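Local coordinates for protein homoprotocatechuate 2,3-dioxygenase (Brevibacterium fuscum, PDB 4Z6M) that catalyses the iron(II)-dependent extradiol cleavage of the aromatic ring of homoprotocatechuate, using molecular oxygen, at residues C18-L23 and A115-D120; A72-M77 and P210-V215; F124-F129 and F156-P161; D262-E267 and E307-L312. The protein carries 1 engineered substitution. All coordinates share one frame; numbering follows the deposited sequence.

The four contacts form a chain of neighbours through two glyoxalase-superfamily modules. Contact 1 lies within the first sheet; contacts 2 and 3 each join a strand of it to a strand of the second sheet; contact 4 ties the second sheet to the loop after helix 302-306. Centres of contacts 2 and 4 are about 6 Å apart, those of 2 and 3, and of 1 and 3, about 7 Å, but those of 1 and 4 about 15 Å. Along the chain contacts 1 and 2 interleave, contact 3 lies inside the loop closed by contact 2, and contact 4 comes last. Contacts 2 and 4 hold iron ligands, one on a strand packed at the junction.

Contact 1. Residues C18-L23 and A115-D120; sequences CAYAEL and ALRVED
E22 holds its CG anti to the backbone N (chi1 -176°) and runs straight on beyond it, while R117 extends from CG to NE; their ends come together with the two side chains crossing at about a right angle. The contact is polar and converges on the guanidinium edge. R117 NH1 and NH2 both donate to E22 OE1, each at 3.0 Å, making an end-on salt bridge in which one oxygen receives two N-H groups. OE1 lies 5° out of the guanidinium plane and is approached nearly along its own C-O axis, the two nitrogens arriving from opposite faces of the carboxylate. The carboxylate itself is turned 68° from the guanidinium. NH2 also donates to Y20 OH at 3.2 Å, again close to the guanidinium plane. A second carboxylate, that of E127, pairs with R117 NE and accepts from Y20 OH, and E22 OE2 bonds to T67, so the buried arginine is probably well compensated in charge. Residues A19 and Y20 form a classic beta bulge opposite A78. The contact spans one face of the first module's sheet: strands 73-81 and 125-129 run between 15-25 and 115-119, with K75 and A76 packing against R117.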
loop_
_atom_site.group_PDB
_atom_site.type_symbol
_atom_site.label_atom_id
_atom_site.label_comp_id
_atom_site.label_asym_id
_atom_site.label_seq_id
_atom_site.Cartn_x
_atom_site.Cartn_y
_atom_site.Cartn_z
ATOM N N CYS A 18 15.364 7.735 21.748
ATOM C CA CYS A 18 15.592 6.338 22.076
ATOM C C CYS A 18 16.534 5.710 21.062
ATOM O O CYS A 18 16.518 6.052 19.879
ATOM C CB CYS A 18 14.289 5.559 22.152
ATOM S SG CYS A 18 13.369 5.414 20.621
ATOM N N ALA A 19 17.390 4.822 21.538
ATOM C CA ALA A 19 18.424 4.245 20.659
ATOM C C ALA A 19 18.495 2.729 20.653
ATOM O O ALA A 19 18.634 2.129 19.593
ATOM C CB ALA A 19 19.788 4.806 20.986
ATOM N N TYR A 20 18.461 2.092 21.827
ATOM C CA TYR A 20 18.408 0.628 21.854
ATOM C C TYR A 20 17.892 0.162 23.190
ATOM O O TYR A 20 17.936 0.909 24.168
ATOM C CB TYR A 20 19.785 -0.024 21.534
ATOM C CG TYR A 20 20.807 -0.014 22.668
ATOM C CD1 TYR A 20 21.711 1.025 22.804
ATOM C CD2 TYR A 20 20.881 -1.069 23.572
ATOM C CE1 TYR A 20 22.659 1.034 23.827
ATOM C CE2 TYR A 20 21.819 -1.059 24.594
ATOM C CZ TYR A 20 22.690 -0.006 24.734
ATOM O OH TYR A 20 23.602 -0.040 25.776
ATOM N N ALA A 21 17.403 -1.078 23.213
ATOM C CA ALA A 21 17.147 -1.776 24.470
ATOM C C ALA A 21 18.031 -3.011 24.552
ATOM O O ALA A 21 18.286 -3.665 23.553
ATOM C CB ALA A 21 15.692 -2.171 24.619
ATOM N N GLU A 22 18.439 -3.343 25.777
ATOM C CA GLU A 22 19.072 -4.628 26.081
ATOM C C GLU A 22 18.063 -5.462 26.869
ATOM O O GLU A 22 17.650 -5.063 27.972
ATOM C CB GLU A 22 20.363 -4.424 26.896
ATOM C CG GLU A 22 21.076 -5.744 27.140
ATOM C CD GLU A 22 22.367 -5.644 27.928
ATOM O OE1 GLU A 22 22.711 -4.550 28.444
ATOM O OE2 GLU A 22 23.075 -6.688 27.985
ATOM N N LEU A 23 17.625 -6.564 26.264
ATOM C CA LEU A 23 16.713 -7.521 26.859
ATOM C C LEU A 23 17.464 -8.775 27.249
ATOM O O LEU A 23 18.190 -9.338 26.434
ATOM C CB LEU A 23 15.592 -7.886 25.883
ATOM C CG LEU A 23 14.688 -6.745 25.402
ATOM C CD1 LEU A 23 13.692 -7.295 24.393
ATOM C CD2 LEU A 23 13.956 -6.063 26.542
ATOM N N ALA A 115 29.556 5.348 28.445
ATOM C CA ALA A 115 28.133 5.170 28.732
ATOM C C ALA A 115 27.868 5.275 30.221
ATOM O O ALA A 115 28.665 4.811 31.030
ATOM C CB ALA A 115 27.628 3.839 28.210
ATOM N N LEU A 116 26.729 5.874 30.556
ATOM C CA LEU A 116 26.239 5.946 31.933
ATOM C C LEU A 116 24.968 5.127 32.037
ATOM O O LEU A 116 24.006 5.396 31.305
ATOM C CB LEU A 116 25.935 7.391 32.289
ATOM C CG LEU A 116 25.367 7.599 33.695
ATOM C CD1 LEU A 116 26.504 7.532 34.703
ATOM C CD2 LEU A 116 24.613 8.903 33.776
ATOM N N ARG A 117 24.935 4.183 32.970
ATOM C CA ARG A 117 23.686 3.558 33.356
ATOM C C ARG A 117 23.276 4.030 34.726
ATOM O O ARG A 117 24.132 4.300 35.592
ATOM C CB ARG A 117 23.787 2.039 33.300
ATOM C CG ARG A 117 23.818 1.550 31.860
ATOM C CD ARG A 117 23.739 0.046 31.715
ATOM N NE ARG A 117 23.779 -0.300 30.298
ATOM C CZ ARG A 117 23.554 -1.513 29.796
ATOM N NH1 ARG A 117 23.295 -2.546 30.587
ATOM N NH2 ARG A 117 23.587 -1.693 28.475
ATOM N N VAL A 118 21.960 4.153 34.904
ATOM C CA VAL A 118 21.398 4.667 36.145
ATOM C C VAL A 118 20.201 3.832 36.540
ATOM O O VAL A 118 19.514 3.293 35.679
ATOM C CB VAL A 118 21.019 6.146 36.047
ATOM C CG1 VAL A 118 22.176 6.970 35.535
ATOM C CG2 VAL A 118 19.820 6.359 35.156
ATOM N N GLU A 119 19.978 3.696 37.847
ATOM C CA GLU A 119 18.684 3.274 38.372
ATOM C C GLU A 119 17.860 4.523 38.626
ATOM O O GLU A 119 18.110 5.258 39.587
ATOM C CB GLU A 119 18.854 2.480 39.674
ATOM C CG GLU A 119 19.523 1.146 39.469
ATOM C CD GLU A 119 19.904 0.429 40.765
ATOM O OE1 GLU A 119 19.409 0.820 41.856
ATOM O OE2 GLU A 119 20.716 -0.530 40.676
ATOM N N ASP A 120 16.914 4.798 37.732
ATOM C CA ASP A 120 16.291 6.119 37.721
ATOM C C ASP A 120 15.234 6.200 38.828
ATOM O O ASP A 120 14.972 5.195 39.524
ATOM C CB ASP A 120 15.792 6.493 36.321
ATOM C CG ASP A 120 14.352 6.104 36.035
ATOM O OD1 ASP A 120 13.726 5.245 36.701
ATOM O OD2 ASP A 120 13.842 6.692 35.050
#

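Contact 2. Residues A72-M77 and P210-V215; sequences AALKAM and PRLHHV. With FE2 (Fe (II) ion), chain E.
Apolar contact joins the segments, and L212 is its centre. L74 CD1 meets L212 CD2 at 4.0 Å, with L74 CB at 4.1 Å from the same methyl, the leucines crossing at about a right angle. Both have CG anti to the backbone N (chi1 173° in each), which turns the branched ends toward each other across the junction of the two sheets. M77 adds its terminal CE, 4.4 Å from L212 CD1. Hydrogen bonding belongs to the far side of segment 210-215: H214 ND1 donates to H213 ND1 at 2.8 Å and 167°. The acceptor lies in the H214 ring plane, whereas the donor is tilted from that of H213, whose NE2 bonds to W304 O. H213 is thus a second-shell residue whose bond, with the metal bond, probably holds the H214 ring in its rotation. Metal coordination follows: H214 NE2 binds the iron at 2.2 Å, three waters fill further positions, and H155 and E267 complete the two-histidine, one-carboxylate facial triad. Each segment carries a classic beta bulge, at K75-A76 and at H213-H214. Strand 73-81 runs between 15-25 and 125-129, strand 211-218 between 265-270 and 152-160, and L23 packs on both leucines.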
loop_
_atom_site.group_PDB
_atom_site.type_symbol
_atom_site.label_atom_id
_atom_site.label_comp_id
_atom_site.label_asym_id
_atom_site.label_seq_id
_atom_site.Cartn_x
_atom_site.Cartn_y
_atom_site.Cartn_z
ATOM N N ALA A 72 14.281 -13.571 32.288
ATOM C CA ALA A 72 13.937 -12.605 31.244
ATOM C C ALA A 72 13.489 -11.271 31.828
ATOM O O ALA A 72 12.672 -11.236 32.758
ATOM C CB ALA A 72 12.839 -13.163 30.365
ATOM N N ALA A 73 14.052 -10.184 31.318
ATOM C CA ALA A 73 13.898 -8.856 31.918
ATOM C C ALA A 73 14.503 -7.795 31.020
ATOM O O ALA A 73 15.363 -8.115 30.186
ATOM C CB ALA A 73 14.557 -8.802 33.286
ATOM N N LEU A 74 14.083 -6.542 31.192
ATOM C CA LEU A 74 14.815 -5.409 30.627
ATOM C C LEU A 74 16.098 -5.172 31.434
ATOM O O LEU A 74 16.029 -4.987 32.646
ATOM C CB LEU A 74 13.946 -4.157 30.678
ATOM C CG LEU A 74 14.670 -2.859 30.259
ATOM C CD1 LEU A 74 14.936 -2.823 28.755
ATOM C CD2 LEU A 74 13.915 -1.627 30.698
ATOM N N LYS A 75 17.254 -5.201 30.765
ATOM C CA LYS A 75 18.525 -4.844 31.402
ATOM C C LYS A 75 18.854 -3.363 31.279
ATOM O O LYS A 75 19.374 -2.761 32.222
ATOM C CB LYS A 75 19.671 -5.716 30.848
ATOM C CG LYS A 75 20.996 -5.534 31.548
ATOM C CD LYS A 75 21.942 -6.687 31.304
ATOM C CE LYS A 75 23.272 -6.390 31.991
ATOM N NZ LYS A 75 24.033 -7.628 32.276
ATOM N N ALA A 76 18.512 -2.754 30.130
ATOM C CA ALA A 76 18.750 -1.321 29.950
ATOM C C ALA A 76 17.928 -0.800 28.800
ATOM O O ALA A 76 17.794 -1.464 27.765
ATOM C CB ALA A 76 20.207 -1.038 29.666
ATOM N N MET A 77 17.381 0.395 29.001
ATOM C CA MET A 77 16.788 1.168 27.917
ATOM C C MET A 77 17.652 2.382 27.692
ATOM O O MET A 77 17.909 3.148 28.617
ATOM C CB MET A 77 15.317 1.516 28.227
ATOM C CG MET A 77 15.035 2.032 29.595
ATOM S SD MET A 77 13.289 1.958 30.094
ATOM C CE MET A 77 12.505 2.386 28.696
ATOM N N PRO A 210 8.375 -0.838 38.698
ATOM C CA PRO A 210 8.729 -0.727 37.285
ATOM C C PRO A 210 8.594 -2.041 36.501
ATOM O O PRO A 210 9.103 -3.087 36.924
ATOM C CB PRO A 210 10.182 -0.281 37.342
ATOM C CG PRO A 210 10.730 -0.901 38.620
ATOM C CD PRO A 210 9.565 -0.719 39.572
ATOM N N ARG A 211 7.951 -1.977 35.337
ATOM C CA ARG A 211 7.984 -3.045 34.365
ATOM C C ARG A 211 8.081 -2.395 32.991
ATOM O O ARG A 211 7.655 -1.250 32.810
ATOM C CB ARG A 211 6.754 -3.936 34.449
ATOM C CG ARG A 211 6.706 -4.838 35.679
ATOM C CD ARG A 211 5.483 -5.734 35.662
ATOM N NE ARG A 211 4.322 -4.895 35.851
ATOM C CZ ARG A 211 3.087 -5.180 35.478
ATOM N NH1 ARG A 211 2.793 -6.338 34.908
ATOM N NH2 ARG A 211 2.138 -4.276 35.691
ATOM N N LEU A 212 8.629 -3.132 32.029
ATOM C CA LEU A 212 8.697 -2.660 30.661
ATOM C C LEU A 212 7.473 -3.142 29.927
ATOM O O LEU A 212 7.238 -4.348 29.796
ATOM C CB LEU A 212 9.973 -3.154 29.954
ATOM C CG LEU A 212 10.058 -2.855 28.447
ATOM C CD1 LEU A 212 10.313 -1.384 28.270
ATOM C CD2 LEU A 212 11.113 -3.724 27.776
ATOM N N HIS A 213 6.681 -2.203 29.406
ATOM C CA HIS A 213 5.500 -2.598 28.668
ATOM C C HIS A 213 5.844 -3.113 27.267
ATOM O O HIS A 213 5.450 -4.220 26.899
ATOM C CB HIS A 213 4.467 -1.476 28.579
ATOM C CG HIS A 213 3.121 -1.978 28.195
ATOM N ND1 HIS A 213 2.794 -2.324 26.904
ATOM C CD2 HIS A 213 2.030 -2.273 28.951
ATOM C CE1 HIS A 213 1.572 -2.804 26.876
ATOM N NE2 HIS A 213 1.081 -2.771 28.103
ATOM N N HIS A 214 6.590 -2.321 26.496
ATOM C CA HIS A 214 7.031 -2.769 25.164
ATOM C C HIS A 214 8.168 -1.964 24.628
ATOM O O HIS A 214 8.491 -0.890 25.150
ATOM C CB HIS A 214 5.873 -2.775 24.158
ATOM C CG HIS A 214 5.159 -1.466 23.986
ATOM N ND1 HIS A 214 4.033 -1.132 24.708
ATOM C CD2 HIS A 214 5.348 -0.456 23.112
ATOM C CE1 HIS A 214 3.571 0.040 24.285
ATOM N NE2 HIS A 214 4.375 0.481 23.340
ATOM N N VAL A 215 8.780 -2.516 23.568
ATOM C CA VAL A 215 9.667 -1.789 22.677
ATOM C C VAL A 215 8.950 -1.747 21.337
ATOM O O VAL A 215 8.396 -2.761 20.913
ATOM C CB VAL A 215 11.009 -2.551 22.533
ATOM C CG1 VAL A 215 11.939 -1.823 21.582
ATOM C CG2 VAL A 215 11.659 -2.743 23.890
HETATM FE FE FE2 E . 3.610 2.098 22.027
HETATM O O HOH W 1 2.512 3.248 20.568
HETATM O O HOH W 2 3.605 3.683 23.493
HETATM O O HOH W 3 1.590 1.598 22.770
#

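Contact 3. Residues F124-F129 and F156-P161; sequences FPYEFF and FNQVTP
Q158 places NE2 over the ring of F124 and OE1 against the hydroxyl of Y126. NE2 stands 3.2 Å above the F124 plane, over the ring centre, but the amide is inclined 62° to the ring and does not stack on it. CG makes a CH-pi contact over the same face, 4.2 Å from the ring centroid. The edge of F124 has a different neighbour: V159 O lies close to the ring plane, 3.4 Å from CZ. Y126 approaches at about a right angle, its ring turned 78° from the amide, and OH donates to Q158 OE1 at 2.7 Å, in the carbonyl plane and on a lone pair. CG of Q158 is anti to its carbonyl carbon (chi1 -57°) and the chain is extended beyond it, which carries the amide to both aromatics. Water 4 closes a small ring, accepting from NE2 at 2.8 Å and donating weakly to Y126 OH. T202 OG1 is a further partner of OE1. In this buried interface, the short bond from Y126 OH to OE1, with NE2 over the F124 ring and donating to water 4, is consistent with the modelled amide orientation and probably restricts its rotation.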
loop_
_atom_site.group_PDB
_atom_site.type_symbol
_atom_site.label_atom_id
_atom_site.label_comp_id
_atom_site.label_asym_id
_atom_site.label_seq_id
_atom_site.Cartn_x
_atom_site.Cartn_y
_atom_site.Cartn_z
ATOM N N PHE A 124 13.852 2.353 36.779
ATOM C CA PHE A 124 14.190 1.835 35.462
ATOM C C PHE A 124 15.676 1.991 35.182
ATOM O O PHE A 124 16.286 2.990 35.549
ATOM C CB PHE A 124 13.380 2.525 34.363
ATOM C CG PHE A 124 11.964 2.090 34.319
ATOM C CD1 PHE A 124 11.027 2.717 35.117
ATOM C CD2 PHE A 124 11.557 1.050 33.505
ATOM C CE1 PHE A 124 9.708 2.311 35.097
ATOM C CE2 PHE A 124 10.243 0.635 33.491
ATOM C CZ PHE A 124 9.313 1.283 34.279
ATOM N N PRO A 125 16.254 1.002 34.482
ATOM C CA PRO A 125 17.665 1.040 34.110
ATOM C C PRO A 125 17.802 1.828 32.811
ATOM O O PRO A 125 17.658 1.267 31.715
ATOM C CB PRO A 125 18.022 -0.435 33.944
ATOM C CG PRO A 125 16.753 -1.086 33.537
ATOM C CD PRO A 125 15.640 -0.309 34.199
ATOM N N TYR A 126 18.086 3.110 32.938
ATOM C CA TYR A 126 18.340 3.967 31.781
ATOM C C TYR A 126 19.825 3.969 31.447
ATOM O O TYR A 126 20.661 3.980 32.353
ATOM C CB TYR A 126 17.893 5.397 32.061
ATOM C CG TYR A 126 16.431 5.747 31.838
ATOM C CD1 TYR A 126 15.442 4.790 31.612
ATOM C CD2 TYR A 126 16.063 7.077 31.787
ATOM C CE1 TYR A 126 14.122 5.176 31.344
ATOM C CE2 TYR A 126 14.753 7.465 31.531
ATOM C CZ TYR A 126 13.784 6.512 31.318
ATOM O OH TYR A 126 12.500 6.904 31.022
ATOM N N GLU A 127 20.154 3.996 30.144
ATOM C CA GLU A 127 21.515 4.290 29.704
ATOM C C GLU A 127 21.529 5.575 28.870
ATOM O O GLU A 127 20.621 5.807 28.080
ATOM C CB GLU A 127 22.112 3.151 28.866
ATOM C CG GLU A 127 23.558 3.427 28.438
ATOM C CD GLU A 127 24.184 2.292 27.646
ATOM O OE1 GLU A 127 24.655 1.294 28.276
ATOM O OE2 GLU A 127 24.191 2.394 26.398
ATOM N N PHE A 128 22.575 6.369 29.046
ATOM C CA PHE A 128 22.875 7.515 28.207
ATOM C C PHE A 128 24.264 7.335 27.631
ATOM O O PHE A 128 25.226 7.023 28.352
ATOM C CB PHE A 128 22.814 8.790 29.026
ATOM C CG PHE A 128 21.476 9.014 29.656
ATOM C CD1 PHE A 128 20.465 9.627 28.937
ATOM C CD2 PHE A 128 21.193 8.510 30.920
ATOM C CE1 PHE A 128 19.205 9.786 29.481
ATOM C CE2 PHE A 128 19.936 8.669 31.475
ATOM C CZ PHE A 128 18.945 9.313 30.756
ATOM N N PHE A 129 24.369 7.536 26.324
ATOM C CA PHE A 129 25.658 7.398 25.626
ATOM C C PHE A 129 25.653 8.344 24.428
ATOM O O PHE A 129 24.571 8.677 23.914
ATOM C CB PHE A 129 25.889 5.956 25.161
ATOM C CG PHE A 129 25.029 5.567 23.986
ATOM C CD1 PHE A 129 23.755 5.079 24.190
ATOM C CD2 PHE A 129 25.466 5.787 22.677
ATOM C CE1 PHE A 129 22.931 4.794 23.110
ATOM C CE2 PHE A 129 24.646 5.490 21.597
ATOM C CZ PHE A 129 23.387 4.992 21.814
ATOM N N PHE A 156 10.062 3.308 23.562
ATOM C CA PHE A 156 9.808 2.416 24.671
ATOM C C PHE A 156 8.492 2.783 25.325
ATOM O O PHE A 156 7.998 3.903 25.177
ATOM C CB PHE A 156 10.908 2.556 25.741
ATOM C CG PHE A 156 12.321 2.503 25.196
ATOM C CD1 PHE A 156 12.765 1.427 24.423
ATOM C CD2 PHE A 156 13.211 3.533 25.474
ATOM C CE1 PHE A 156 14.071 1.381 23.978
ATOM C CE2 PHE A 156 14.514 3.485 25.021
ATOM C CZ PHE A 156 14.928 2.419 24.272
ATOM N N ASN A 157 7.951 1.857 26.112
ATOM C CA ASN A 157 6.785 2.156 26.937
ATOM C C ASN A 157 6.967 1.454 28.287
ATOM O O ASN A 157 7.240 0.259 28.320
ATOM C CB ASN A 157 5.500 1.715 26.229
ATOM C CG ASN A 157 4.246 2.145 26.965
ATOM O OD1 ASN A 157 4.044 1.803 28.126
ATOM N ND2 ASN A 157 3.388 2.911 26.278
ATOM N N GLN A 158 6.867 2.237 29.361
ATOM C CA GLN A 158 7.156 1.825 30.746
ATOM C C GLN A 158 5.877 1.754 31.562
ATOM O O GLN A 158 5.052 2.664 31.495
ATOM C CB GLN A 158 8.056 2.875 31.365
ATOM C CG GLN A 158 9.351 3.109 30.614
ATOM C CD GLN A 158 10.136 4.279 31.133
ATOM O OE1 GLN A 158 10.627 5.111 30.386
ATOM N NE2 GLN A 158 10.256 4.354 32.442
ATOM N N VAL A 159 5.723 0.710 32.363
ATOM C CA VAL A 159 4.632 0.648 33.324
ATOM C C VAL A 159 5.124 1.171 34.676
ATOM O O VAL A 159 6.130 0.699 35.213
ATOM C CB VAL A 159 4.092 -0.787 33.504
ATOM C CG1 VAL A 159 2.841 -0.763 34.364
ATOM C CG2 VAL A 159 3.819 -1.499 32.188
ATOM N N THR A 160 4.384 2.132 35.225
ATOM C CA THR A 160 4.772 2.803 36.458
ATOM C C THR A 160 3.481 3.147 37.229
ATOM O O THR A 160 2.462 3.456 36.620
ATOM C CB THR A 160 5.661 4.052 36.168
ATOM O OG1 THR A 160 6.342 4.462 37.355
ATOM C CG2 THR A 160 4.867 5.218 35.628
ATOM N N PRO A 161 3.506 3.075 38.574
ATOM C CA PRO A 161 2.206 3.175 39.296
ATOM C C PRO A 161 1.627 4.584 39.377
ATOM O O PRO A 161 0.407 4.715 39.475
ATOM C CB PRO A 161 2.523 2.614 40.686
ATOM C CG PRO A 161 4.009 2.742 40.801
ATOM C CD PRO A 161 4.576 2.542 39.427
HETATM O O HOH W 4 11.533 6.552 33.663
#

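Contact 4. Residues D262-E267 and E307-L312; sequences DNHRIE and EASKVL. With FE2 (Fe (II) ion), chain E.
R265 reaches from strand 265-270 to the backbone of E307, and its side chain can be followed atom by atom. CB lies 3.6 Å from water 6; CG and CD pass alongside H214, the chain being extended until it bends at chi3 (-68°). NE pairs with E242 in a salt bridge, and NH1 and NH2 face E307 O at 2.9 and 3.0 Å. Both nitrogens grip that one oxygen end-on; it lies 5° out of the guanidinium plane, while they stand above the same face of the carbonyl plane, away from its lone pairs. NH1 also donates to H213 O, and W304 adds a cation-pi contact. Because E307 is the first residue to leave the helix, the arginine charge would probably suit the partial negative charge of that helix end. A second link runs through H264 ND1 and S309 OG, 2.7 Å apart and almost straight (172°), with OG meeting the imidazole at its edge. Water 6 joins the two systems, accepting from R265 N and bonding to S309 OG at 2.7 Å. Two residues after R265, E267 binds the iron through OE1 at 2.1 Å, and H248 bonds to OE2. Strand 265-270 runs between 254-259 and 211-218; segment 307-312 leaves helix 302-306 and passes beside L212, to which S309 is bonded through the backbone.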
loop_
_atom_site.group_PDB
_atom_site.type_symbol
_atom_site.label_atom_id
_atom_site.label_comp_id
_atom_site.label_asym_id
_atom_site.label_seq_id
_atom_site.Cartn_x
_atom_site.Cartn_y
_atom_site.Cartn_z
ATOM N N ASP A 262 10.088 -15.008 25.446
ATOM C CA ASP A 262 10.062 -14.737 26.883
ATOM C C ASP A 262 8.895 -13.840 27.298
ATOM O O ASP A 262 8.876 -13.319 28.416
ATOM C CB ASP A 262 11.374 -14.102 27.309
ATOM C CG ASP A 262 12.506 -15.099 27.319
ATOM O OD1 ASP A 262 12.452 -16.050 28.104
ATOM O OD2 ASP A 262 13.408 -14.962 26.489
ATOM N N ASN A 263 7.940 -13.677 26.381
ATOM C CA ASN A 263 6.767 -12.813 26.570
ATOM C C ASN A 263 7.078 -11.314 26.550
ATOM O O ASN A 263 6.166 -10.518 26.795
ATOM C CB ASN A 263 5.959 -13.210 27.829
ATOM C CG ASN A 263 5.572 -14.685 27.827
ATOM O OD1 ASN A 263 5.269 -15.248 26.777
ATOM N ND2 ASN A 263 5.566 -15.311 29.008
ATOM N N HIS A 264 8.311 -10.904 26.231
ATOM C CA HIS A 264 8.573 -9.480 25.992
ATOM C C HIS A 264 7.664 -9.026 24.842
ATOM O O HIS A 264 7.604 -9.666 23.798
ATOM C CB HIS A 264 10.007 -9.164 25.635
ATOM C CG HIS A 264 11.006 -9.547 26.673
ATOM N ND1 HIS A 264 10.927 -9.149 27.993
ATOM C CD2 HIS A 264 12.139 -10.268 26.560
ATOM C CE1 HIS A 264 11.984 -9.615 28.645
ATOM N NE2 HIS A 264 12.742 -10.281 27.786
ATOM N N ARG A 265 6.967 -7.911 25.047
ATOM C CA ARG A 265 6.045 -7.367 24.051
ATOM C C ARG A 265 6.750 -6.416 23.114
ATOM O O ARG A 265 7.470 -5.506 23.538
ATOM C CB ARG A 265 4.918 -6.663 24.793
ATOM C CG ARG A 265 3.856 -6.033 23.914
ATOM C CD ARG A 265 2.832 -5.256 24.720
ATOM N NE ARG A 265 1.973 -6.094 25.554
ATOM C CZ ARG A 265 2.044 -6.224 26.881
ATOM N NH1 ARG A 265 2.988 -5.619 27.591
ATOM N NH2 ARG A 265 1.137 -6.977 27.502
ATOM N N ILE A 266 6.518 -6.640 21.821
ATOM C CA ILE A 266 7.050 -5.780 20.771
ATOM C C ILE A 266 5.855 -5.156 20.049
ATOM O O ILE A 266 4.919 -5.869 19.659
ATOM C CB ILE A 266 7.901 -6.578 19.766
ATOM C CG1 ILE A 266 9.029 -7.314 20.520
ATOM C CG2 ILE A 266 8.454 -5.670 18.687
ATOM C CD1 ILE A 266 10.035 -6.429 21.206
ATOM N N GLU A 267 5.888 -3.836 19.898
ATOM C CA GLU A 267 4.924 -3.129 19.063
ATOM C C GLU A 267 5.565 -2.878 17.701
ATOM O O GLU A 267 6.747 -2.514 17.607
ATOM C CB GLU A 267 4.522 -1.802 19.698
ATOM C CG GLU A 267 3.398 -1.089 18.977
ATOM C CD GLU A 267 3.004 0.224 19.593
ATOM O OE1 GLU A 267 3.643 0.641 20.573
ATOM O OE2 GLU A 267 2.051 0.864 19.066
ATOM N N GLU A 307 -0.002 -7.561 31.794
ATOM C CA GLU A 307 1.294 -8.223 31.591
ATOM C C GLU A 307 2.337 -7.244 31.103
ATOM O O GLU A 307 2.038 -6.391 30.260
ATOM C CB GLU A 307 1.177 -9.366 30.599
ATOM C CG GLU A 307 0.054 -10.316 30.908
ATOM C CD GLU A 307 0.169 -10.888 32.309
ATOM O OE1 GLU A 307 1.186 -11.562 32.558
ATOM O OE2 GLU A 307 -0.732 -10.670 33.152
ATOM N N ALA A 308 3.543 -7.372 31.635
ATOM C CA ALA A 308 4.684 -6.545 31.224
ATOM C C ALA A 308 5.955 -7.190 31.768
ATOM O O ALA A 308 5.895 -8.023 32.669
ATOM C CB ALA A 308 4.542 -5.101 31.721
ATOM N N SER A 309 7.103 -6.786 31.243
ATOM C CA SER A 309 8.368 -7.427 31.585
ATOM C C SER A 309 8.996 -6.879 32.865
ATOM O O SER A 309 8.976 -5.687 33.120
ATOM C CB SER A 309 9.370 -7.260 30.449
ATOM O OG SER A 309 8.890 -7.832 29.236
ATOM N N LYS A 310 9.644 -7.768 33.624
ATOM C CA LYS A 310 10.514 -7.378 34.721
ATOM C C LYS A 310 11.619 -6.450 34.239
ATOM O O LYS A 310 12.010 -6.519 33.055
ATOM C CB LYS A 310 11.138 -8.628 35.337
ATOM C CG LYS A 310 10.129 -9.619 35.898
ATOM C CD LYS A 310 10.758 -10.982 36.211
ATOM C CE LYS A 310 9.699 -12.060 36.371
ATOM N NZ LYS A 310 10.287 -13.363 36.777
ATOM N N VAL A 311 12.151 -5.618 35.134
ATOM C CA VAL A 311 13.334 -4.834 34.835
ATOM C C VAL A 311 14.409 -5.126 35.874
ATOM O O VAL A 311 14.110 -5.433 37.017
ATOM C CB VAL A 311 13.077 -3.311 34.725
ATOM C CG1 VAL A 311 11.834 -3.051 33.889
ATOM C CG2 VAL A 311 12.996 -2.613 36.065
ATOM N N LEU A 312 15.662 -4.997 35.462
ATOM C CA LEU A 312 16.796 -5.254 36.355
ATOM C C LEU A 312 17.360 -3.973 36.923
ATOM O O LEU A 312 17.295 -2.919 36.300
ATOM C CB LEU A 312 17.913 -5.994 35.622
ATOM C CG LEU A 312 17.495 -7.308 34.947
ATOM C CD1 LEU A 312 18.695 -8.004 34.331
ATOM C CD2 LEU A 312 16.785 -8.247 35.919
HETATM FE FE FE2 E . 3.610 2.098 22.027
HETATM O O HOH W 5 8.618 -11.011 30.078
HETATM O O HOH W 6 6.956 -6.660 27.712
HETATM O O HOH W 1 2.512 3.248 20.568
HETATM O O HOH W 2 3.605 3.683 23.493
HETATM O O HOH W 3 1.590 1.598 22.770
#